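Local coordinates for protein 4-oxalocrotonate decarboxylase NahK (Pseudomonas putida, PDB 5D2J) that catalyses the decarboxylation of (3E)-2-oxohex-3-enedioate to 2-oxopent-4-enoate and carbon dioxide, and binds divalent metal ions, at residues A[113-118]-A[192-197]; A[34-39]-A[160-165]; A[68-73]-A[84-89]. The protein carries 1 engineered substitution. All coordinates share one frame; numbering follows the deposited sequence.

Interaction 1: residues A[113-118]-A[192-197]. With MG (magnesium ion), chain C; 0L1 (hexanedioic acid), chain E.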
# COMPACT_ATOMS: atom_id res chain seq x y z
N ILE A 113 -2.17 -9.82 -5.97
CA ILE A 113 -3.22 -8.86 -5.68
C ILE A 113 -3.83 -9.07 -4.29
O ILE A 113 -3.85 -10.19 -3.79
CB ILE A 113 -4.33 -8.89 -6.74
CG1 ILE A 113 -4.90 -10.30 -6.85
CG2 ILE A 113 -3.78 -8.43 -8.10
CD1 ILE A 113 -6.11 -10.38 -7.74
N GLU A 114 -4.28 -7.98 -3.67
CA GLU A 114 -4.92 -7.98 -2.35
C GLU A 114 -6.13 -7.09 -2.49
O GLU A 114 -6.04 -6.01 -3.08
CB GLU A 114 -4.05 -7.26 -1.31
CG GLU A 114 -2.64 -7.72 -1.09
CD GLU A 114 -1.94 -6.88 -0.03
OE1 GLU A 114 -1.59 -5.70 -0.31
OE2 GLU A 114 -1.75 -7.39 1.09
N ALA A 115 -7.26 -7.49 -1.90
CA ALA A 115 -8.42 -6.59 -1.84
C ALA A 115 -8.33 -5.70 -0.61
O ALA A 115 -7.96 -6.17 0.47
CB ALA A 115 -9.70 -7.39 -1.82
N GLU A 116 -8.64 -4.41 -0.76
CA GLU A 116 -8.55 -3.46 0.34
C GLU A 116 -9.71 -2.49 0.27
O GLU A 116 -10.48 -2.51 -0.70
CB GLU A 116 -7.22 -2.69 0.29
CG GLU A 116 -6.01 -3.58 -0.01
CD GLU A 116 -4.68 -2.97 0.40
OE1 GLU A 116 -4.66 -1.86 0.98
OE2 GLU A 116 -3.64 -3.62 0.15
N ILE A 117 -9.85 -1.65 1.29
CA ILE A 117 -10.80 -0.54 1.23
C ILE A 117 -10.00 0.73 1.44
O ILE A 117 -9.12 0.79 2.31
CB ILE A 117 -11.99 -0.69 2.23
CG1 ILE A 117 -13.08 0.35 1.95
CG2 ILE A 117 -11.53 -0.63 3.70
CD1 ILE A 117 -13.79 0.13 0.61
N SER A 118 -10.25 1.74 0.61
CA SER A 118 -9.51 2.98 0.70
C SER A 118 -10.45 4.07 1.20
O SER A 118 -11.67 3.92 1.14
CB SER A 118 -8.96 3.38 -0.67
OG SER A 118 -8.02 2.41 -1.13
N VAL A 192 -15.71 -8.82 1.83
CA VAL A 192 -15.03 -8.71 0.54
C VAL A 192 -14.72 -10.09 -0.03
O VAL A 192 -14.12 -10.93 0.64
CB VAL A 192 -13.73 -7.91 0.68
CG1 VAL A 192 -13.07 -7.74 -0.68
CG2 VAL A 192 -14.01 -6.52 1.30
N VAL A 193 -15.14 -10.34 -1.27
CA VAL A 193 -14.92 -11.64 -1.90
C VAL A 193 -14.14 -11.51 -3.20
O VAL A 193 -14.60 -10.90 -4.16
CB VAL A 193 -16.26 -12.36 -2.21
CG1 VAL A 193 -15.98 -13.75 -2.77
CG2 VAL A 193 -17.14 -12.45 -0.97
N MET A 194 -12.95 -12.11 -3.23
CA MET A 194 -12.13 -12.06 -4.43
C MET A 194 -12.33 -13.29 -5.31
O MET A 194 -12.16 -14.42 -4.85
CB MET A 194 -10.65 -11.95 -4.07
CG MET A 194 -9.75 -12.07 -5.28
SD MET A 194 -8.01 -12.04 -4.81
CE MET A 194 -7.86 -10.36 -4.19
N GLU A 195 -12.71 -13.06 -6.56
CA GLU A 195 -12.84 -14.13 -7.53
C GLU A 195 -11.72 -14.01 -8.55
O GLU A 195 -11.38 -12.90 -8.98
CB GLU A 195 -14.20 -14.07 -8.23
CG GLU A 195 -15.38 -14.13 -7.26
CD GLU A 195 -16.73 -14.01 -7.96
OE1 GLU A 195 -16.75 -13.80 -9.19
OE2 GLU A 195 -17.76 -14.12 -7.26
N LYS A 196 -11.14 -15.14 -8.92
CA LYS A 196 -10.09 -15.16 -9.94
C LYS A 196 -10.43 -16.24 -10.95
O LYS A 196 -10.73 -17.38 -10.58
CB LYS A 196 -8.72 -15.44 -9.32
CG LYS A 196 -7.60 -15.64 -10.34
CD LYS A 196 -6.27 -15.95 -9.65
CE LYS A 196 -5.22 -16.37 -10.65
NZ LYS A 196 -4.02 -16.91 -9.95
N ASN A 197 -10.41 -15.88 -12.24
CA ASN A 197 -10.74 -16.82 -13.31
C ASN A 197 -12.07 -17.54 -13.09
O ASN A 197 -12.20 -18.73 -13.38
CB ASN A 197 -9.59 -17.79 -13.56
CG ASN A 197 -8.33 -17.07 -14.00
OD1 ASN A 197 -8.41 -16.00 -14.62
ND2 ASN A 197 -7.17 -17.64 -13.69
MG MG C . -1.60 -3.67 0.49
O1 0L1 E . 0.78 -5.02 2.81
C2 0L1 E . 1.28 -4.38 1.85
O2 0L1 E . 0.52 -3.79 1.03
C3 0L1 E . 2.79 -4.32 1.68
C4 0L1 E . 3.37 -5.72 1.68
C5 0L1 E . 4.85 -5.64 1.40
C6 0L1 E . 5.52 -7.00 1.55
C7 0L1 E . 5.20 -7.90 0.38
O4 0L1 E . 5.57 -7.58 -0.78
O3 0L1 E . 4.57 -8.99 0.56
O HOH W 1 -1.73 -4.72 2.37
O HOH W 2 -2.02 -1.73 1.36
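Met194 reaches across from strand 192-196 and lays its thioether against Ile113 and Ala115. Its CG stands anti to the backbone N (chi1 173°) and the next torsion is also extended, so the sulfur is pushed straight out from its own strand. The chain then bends at chi3 (-66°), which brings the methyl beside the backbone of 113-118. There CE lies 3.7 Å from the N of Ala115. The sulfur is met by the CG1-CD1 branch of Ile113, with CD1 3.9 Å from SD of Met194. These two side chains cross obliquely. Further along, Val192 uses one branch: its CG1 comes within 3.6 Å of CB of Ala115. The contact is apolar throughout. The strands run roughly antiparallel (151°), but their axes are 8.3 Å apart. They therefore belong to two facing sheets, joined by side chains.

Glu114 and Glu116 point away from this packing and hold the magnesium. Each gives it one carboxylate oxygen: OE1 of Glu114 binds magnesium at 2.2 Å, and OE2 of Glu116 at 2.1 Å. The second oxygens take hydrogens from metal-bound waters. One water donates to OE1 of Glu116; the other donates weakly to OE2 of Glu114 and also, at 2.6 Å from its own O, to O1 of the hexanedioic acid. Metal and water together should limit rotation of both carboxylates. Glu147 and O2 of the ligand complete the six ligands of the metal.

Strand 112-121 has strand 139-149 beside it, with backbone bonds from Glu114 to Glu147 and Glu116 to Thr145. Its apolar side is covered by strand 253-258 as well, where Ile254 and Val256 pack on Ile113 and Ala115.

Interaction 2: residues A[34-39]-A[160-165]. Engineered in segment 160-165: Pro160 (natural residue Leu).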
# COMPACT_ATOMS: atom_id res chain seq x y z
N LYS A 34 18.18 -8.13 -1.29
CA LYS A 34 17.68 -7.25 -0.24
C LYS A 34 18.80 -6.33 0.26
O LYS A 34 19.92 -6.78 0.53
CB LYS A 34 17.00 -8.02 0.90
CG LYS A 34 17.90 -8.79 1.84
CD LYS A 34 17.08 -9.48 2.93
CE LYS A 34 17.95 -10.38 3.81
NZ LYS A 34 19.02 -9.61 4.52
N VAL A 35 18.50 -5.04 0.34
CA VAL A 35 19.55 -4.04 0.54
C VAL A 35 20.26 -4.16 1.88
O VAL A 35 21.40 -3.72 2.02
CB VAL A 35 19.03 -2.60 0.31
CG1 VAL A 35 18.71 -2.40 -1.17
CG2 VAL A 35 17.81 -2.29 1.18
N THR A 36 19.60 -4.78 2.86
CA THR A 36 20.22 -5.00 4.17
C THR A 36 21.32 -6.06 4.12
O THR A 36 22.04 -6.26 5.10
CB THR A 36 19.18 -5.37 5.23
OG1 THR A 36 18.39 -6.47 4.76
CG2 THR A 36 18.27 -4.19 5.52
N ASN A 37 21.46 -6.74 2.99
CA ASN A 37 22.60 -7.63 2.81
C ASN A 37 23.88 -6.81 2.70
O ASN A 37 24.94 -7.23 3.17
CB ASN A 37 22.44 -8.49 1.55
CG ASN A 37 21.54 -9.70 1.78
OD1 ASN A 37 21.05 -9.93 2.89
ND2 ASN A 37 21.32 -10.47 0.73
N ASP A 38 23.78 -5.65 2.07
CA ASP A 38 24.92 -4.77 1.89
C ASP A 38 25.04 -3.75 3.02
O ASP A 38 26.14 -3.27 3.33
CB ASP A 38 24.85 -4.08 0.52
CG ASP A 38 25.50 -4.90 -0.59
OD1 ASP A 38 25.90 -6.06 -0.32
OD2 ASP A 38 25.60 -4.40 -1.72
N PHE A 39 23.91 -3.43 3.64
CA PHE A 39 23.87 -2.53 4.79
C PHE A 39 23.12 -3.16 5.96
O PHE A 39 21.98 -2.79 6.24
CB PHE A 39 23.20 -1.20 4.41
CG PHE A 39 23.90 -0.47 3.30
CD1 PHE A 39 24.97 0.37 3.58
CD2 PHE A 39 23.49 -0.62 1.99
CE1 PHE A 39 25.62 1.05 2.56
CE2 PHE A 39 24.13 0.06 0.96
CZ PHE A 39 25.20 0.89 1.25
N PRO A 160 11.61 -6.40 6.83
CA PRO A 160 10.74 -5.21 6.78
C PRO A 160 11.48 -3.91 6.46
O PRO A 160 10.91 -3.02 5.83
CB PRO A 160 10.14 -5.14 8.19
CG PRO A 160 11.11 -5.87 9.05
CD PRO A 160 11.63 -6.99 8.18
N ILE A 161 12.73 -3.80 6.90
CA ILE A 161 13.52 -2.60 6.59
C ILE A 161 13.75 -2.47 5.08
O ILE A 161 13.52 -1.40 4.50
CB ILE A 161 14.83 -2.59 7.41
CG1 ILE A 161 14.50 -2.30 8.87
CG2 ILE A 161 15.82 -1.56 6.87
CD1 ILE A 161 15.66 -2.47 9.82
N SER A 162 14.16 -3.55 4.43
CA SER A 162 14.30 -3.55 2.98
C SER A 162 12.97 -3.24 2.30
O SER A 162 12.92 -2.50 1.31
CB SER A 162 14.84 -4.90 2.48
OG SER A 162 16.14 -5.16 2.98
N VAL A 163 11.89 -3.78 2.84
CA VAL A 163 10.57 -3.56 2.25
C VAL A 163 10.14 -2.10 2.33
O VAL A 163 9.60 -1.55 1.37
CB VAL A 163 9.52 -4.50 2.89
CG1 VAL A 163 8.10 -4.10 2.51
CG2 VAL A 163 9.82 -5.93 2.47
N VAL A 164 10.41 -1.46 3.47
CA VAL A 164 10.13 -0.03 3.59
C VAL A 164 10.91 0.78 2.55
O VAL A 164 10.36 1.68 1.91
CB VAL A 164 10.45 0.49 5.01
CG1 VAL A 164 10.45 2.02 5.03
CG2 VAL A 164 9.42 -0.04 5.99
N ALA A 165 12.17 0.43 2.37
CA ALA A 165 13.02 1.12 1.41
C ALA A 165 12.50 0.96 -0.02
O ALA A 165 12.69 1.83 -0.86
CB ALA A 165 14.45 0.61 1.52
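Ser162 sits against Lys34, Val35 and Thr36, at the centre of the contact. The polar part is light. The N of Thr36 donates to OG of Ser162 in a weak bond, 3.5 Å long with an angle of 157°. The OG1 of Thr36 lies 3.2 Å from the same OG. Both hydroxyls have a firmer partner in Asp159, which precedes the helix: its OD1 is bonded to Ser162 OG and its OD2 to Thr36 OG1. One carboxylate thus bridges the two segments. CB of Lys34 also touches the OG of Ser162, at 3.6 Å.

The charged part belongs to Lys34. Its chain is straight until a bend at chi4 (61°), which turns the amine toward its own segment. There NZ donates to OD1 of Asn37 at 2.6 Å and to OG1 of Thr36 at 3.2 Å. The bond to Asn37 is tilted from the carbonyl plane. Asp159 is a further, long and weak ion-pair partner. With an alanine in place of Lys34, Asn37 OD1 and Thr36 OG1 would probably lack this donor, and the Asn37 amide would be freer to turn.

Two apolar contacts lie beside the serine. CG2 of Thr36 meets CG2 of Ile161 at 3.8 Å, the two side chains crossing at about a right angle. CG2 of Val35 approaches CB of Ala165 at 4.5 Å.

Backbone bonds shape segment 34-39: the N of Asn37 donates to the O of Lys34, and the O of Val35 takes both Asp38 N and Phe39 N. The arrangement is a turn docked on the side of a short helix. In this fumarylacetoacetate hydrolase-like fold it ties the connection between helices 12-27 and 44-60 to helix 160-165, at the edge of the ligand pocket, where Val163 touches the bound hexanedioic acid.

Interaction 3: residues A[68-73]-A[84-89]. With 0L1 (hexanedioic acid), chain E; EDO (1,2-ethanediol), chain F.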
# COMPACT_ATOMS: atom_id res chain seq x y z
N LEU A 68 -1.34 7.33 -0.14
CA LEU A 68 -0.44 6.57 0.71
C LEU A 68 -1.09 5.21 0.94
O LEU A 68 -2.31 5.06 0.83
CB LEU A 68 -0.30 7.28 2.07
CG LEU A 68 0.22 8.72 2.05
CD1 LEU A 68 0.04 9.37 3.42
CD2 LEU A 68 1.67 8.72 1.61
N LYS A 69 -0.27 4.21 1.26
CA LYS A 69 -0.81 2.90 1.59
C LYS A 69 -0.25 2.41 2.91
O LYS A 69 0.80 2.87 3.36
CB LYS A 69 -0.54 1.87 0.48
CG LYS A 69 0.89 1.81 -0.07
CD LYS A 69 1.78 0.79 0.65
CE LYS A 69 1.20 -0.63 0.65
NZ LYS A 69 1.64 -1.52 -0.49
N MET A 70 -0.98 1.51 3.55
CA MET A 70 -0.53 0.89 4.78
C MET A 70 -0.31 -0.59 4.53
O MET A 70 -1.12 -1.25 3.86
CB MET A 70 -1.57 1.09 5.88
CG MET A 70 -1.59 2.50 6.43
SD MET A 70 -0.22 2.79 7.57
CE MET A 70 -0.89 2.00 9.03
N GLY A 71 0.79 -1.11 5.06
CA GLY A 71 1.10 -2.53 4.93
C GLY A 71 1.41 -3.18 6.27
O GLY A 71 1.64 -2.49 7.27
N LEU A 72 1.42 -4.51 6.28
CA LEU A 72 1.60 -5.28 7.51
C LEU A 72 0.53 -4.87 8.53
O LEU A 72 0.83 -4.58 9.69
CB LEU A 72 3.01 -5.10 8.09
CG LEU A 72 4.18 -5.27 7.11
CD1 LEU A 72 5.51 -5.32 7.85
CD2 LEU A 72 4.00 -6.50 6.23
N THR A 73 -0.72 -4.86 8.08
CA THR A 73 -1.82 -4.43 8.93
C THR A 73 -2.54 -5.61 9.60
O THR A 73 -3.63 -5.44 10.14
CB THR A 73 -2.83 -3.58 8.13
OG1 THR A 73 -3.26 -4.29 6.97
CG2 THR A 73 -2.20 -2.26 7.70
N GLU A 84 6.37 -4.41 15.43
CA GLU A 84 5.25 -4.20 16.33
C GLU A 84 4.23 -3.24 15.72
O GLU A 84 3.12 -3.09 16.24
CB GLU A 84 5.73 -3.69 17.69
CG GLU A 84 5.15 -4.44 18.89
CD GLU A 84 5.89 -5.73 19.20
OE1 GLU A 84 5.24 -6.70 19.66
OE2 GLU A 84 7.13 -5.78 19.00
N THR A 85 4.60 -2.58 14.62
CA THR A 85 3.70 -1.66 13.93
C THR A 85 3.66 -1.90 12.41
O THR A 85 4.57 -2.49 11.84
CB THR A 85 4.05 -0.16 14.21
OG1 THR A 85 5.06 0.29 13.29
CG2 THR A 85 4.53 0.06 15.64
N PRO A 86 2.57 -1.45 11.76
CA PRO A 86 2.50 -1.47 10.29
C PRO A 86 3.57 -0.59 9.66
O PRO A 86 4.30 0.11 10.36
CB PRO A 86 1.13 -0.87 10.00
CG PRO A 86 0.32 -1.12 11.22
CD PRO A 86 1.28 -1.07 12.37
N ILE A 87 3.65 -0.62 8.33
CA ILE A 87 4.53 0.26 7.58
C ILE A 87 3.67 0.99 6.56
O ILE A 87 2.53 0.60 6.30
CB ILE A 87 5.65 -0.52 6.84
CG1 ILE A 87 5.05 -1.52 5.85
CG2 ILE A 87 6.53 -1.25 7.84
CD1 ILE A 87 6.11 -2.24 4.97
N TYR A 88 4.20 2.06 6.00
CA TYR A 88 3.48 2.75 4.94
C TYR A 88 4.38 2.95 3.73
O TYR A 88 5.61 2.78 3.81
CB TYR A 88 2.93 4.10 5.42
CG TYR A 88 3.99 5.15 5.74
CD1 TYR A 88 4.55 5.94 4.75
CD2 TYR A 88 4.40 5.37 7.06
CE1 TYR A 88 5.51 6.90 5.05
CE2 TYR A 88 5.33 6.32 7.37
CZ TYR A 88 5.90 7.08 6.36
OH TYR A 88 6.84 8.03 6.69
N GLY A 89 3.76 3.32 2.61
CA GLY A 89 4.47 3.68 1.40
C GLY A 89 3.61 4.68 0.67
O GLY A 89 2.49 4.97 1.10
O1 0L1 E . 0.78 -5.02 2.81
C2 0L1 E . 1.28 -4.38 1.85
O2 0L1 E . 0.52 -3.79 1.03
C3 0L1 E . 2.79 -4.32 1.68
C4 0L1 E . 3.37 -5.72 1.68
C5 0L1 E . 4.85 -5.64 1.40
C6 0L1 E . 5.52 -7.00 1.55
C7 0L1 E . 5.20 -7.90 0.38
O4 0L1 E . 5.57 -7.58 -0.78
O3 0L1 E . 4.57 -8.99 0.56
C1 EDO F . 8.94 6.69 10.55
O1 EDO F . 8.80 5.47 11.29
C2 EDO F . 7.78 6.78 9.57
O2 EDO F . 7.44 8.15 9.29
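Pro86 packs under the end of strand 68-71. Its CB is 3.2 Å from O of Gly71 and 3.6 Å from CE of Met70. Bends at chi2 (-78°) and chi3 (-79°) of Met70 fold its methyl back onto the proline ring.

Ile87 starts the strand and pairs with Gly71 by two bonds. Its O takes the N of Gly71 at 2.7 Å, and its N donates to O of Gly71. The side chain lies on the face of Lys69, where CG1 packs against CG of Leu72. Gly71 has no side chain, and the hexanedioic acid passes close to its CA.

Tyr88 faces Met70 in a non-hydrogen-bonded pair, on the other side of the sheet. Its CB rests 3.2 Å from O of Lys69 and also meets the sulfur of Met70. The ring leads away from the pairing and stacks with Tyr48. The hydroxyl donates to O2 of an ethanediol, probably from the crystallisation liquor, which lies at the ring edge, in plane, 2.7 Å from OH of Tyr88. NE1 of Trp52 is a second partner of the tyrosine hydroxyl.

Gly89 pairs with Lys69 through two bonds. Its O accepts from N of Lys69 at 2.9 Å, and its N donates to O of Lys69 at 3.1 Å. The bent chain of Lys69 passes CD over this glycine.

Lys69 NZ then bonds O2 of the ligand at 3.0 Å. Glu147, by a salt bridge, and the carbonyl of Ala168 also hold it. Paired backbones and these polar partners should hold the amine in place against the metal-side carboxylate, consistent with its part in the 2-oxoglutarate site.

In the fold
Interactions 1 and 3 meet at the bound hexanedioic acid. Their centres are about 18 Å apart, but their nearest atoms are about 5 Å apart, as are the side chains of Glu114 and Lys69. The ligand's O2 joins them, since it binds both the magnesium and the lysine; Glu147 likewise serves both. Interaction 2 lies farther out, its centre about 28 Å from that of interaction 1, on the opposite side of the chain's centre. It touches interaction 3 directly: CG2 of Val164 is 3.6 Å from CG2 of Ile87, and CG1 of Val163 is 3.7 Å from CD1 of Ile87. Helix 160-165 thus connects the outer turn to the ligand pocket.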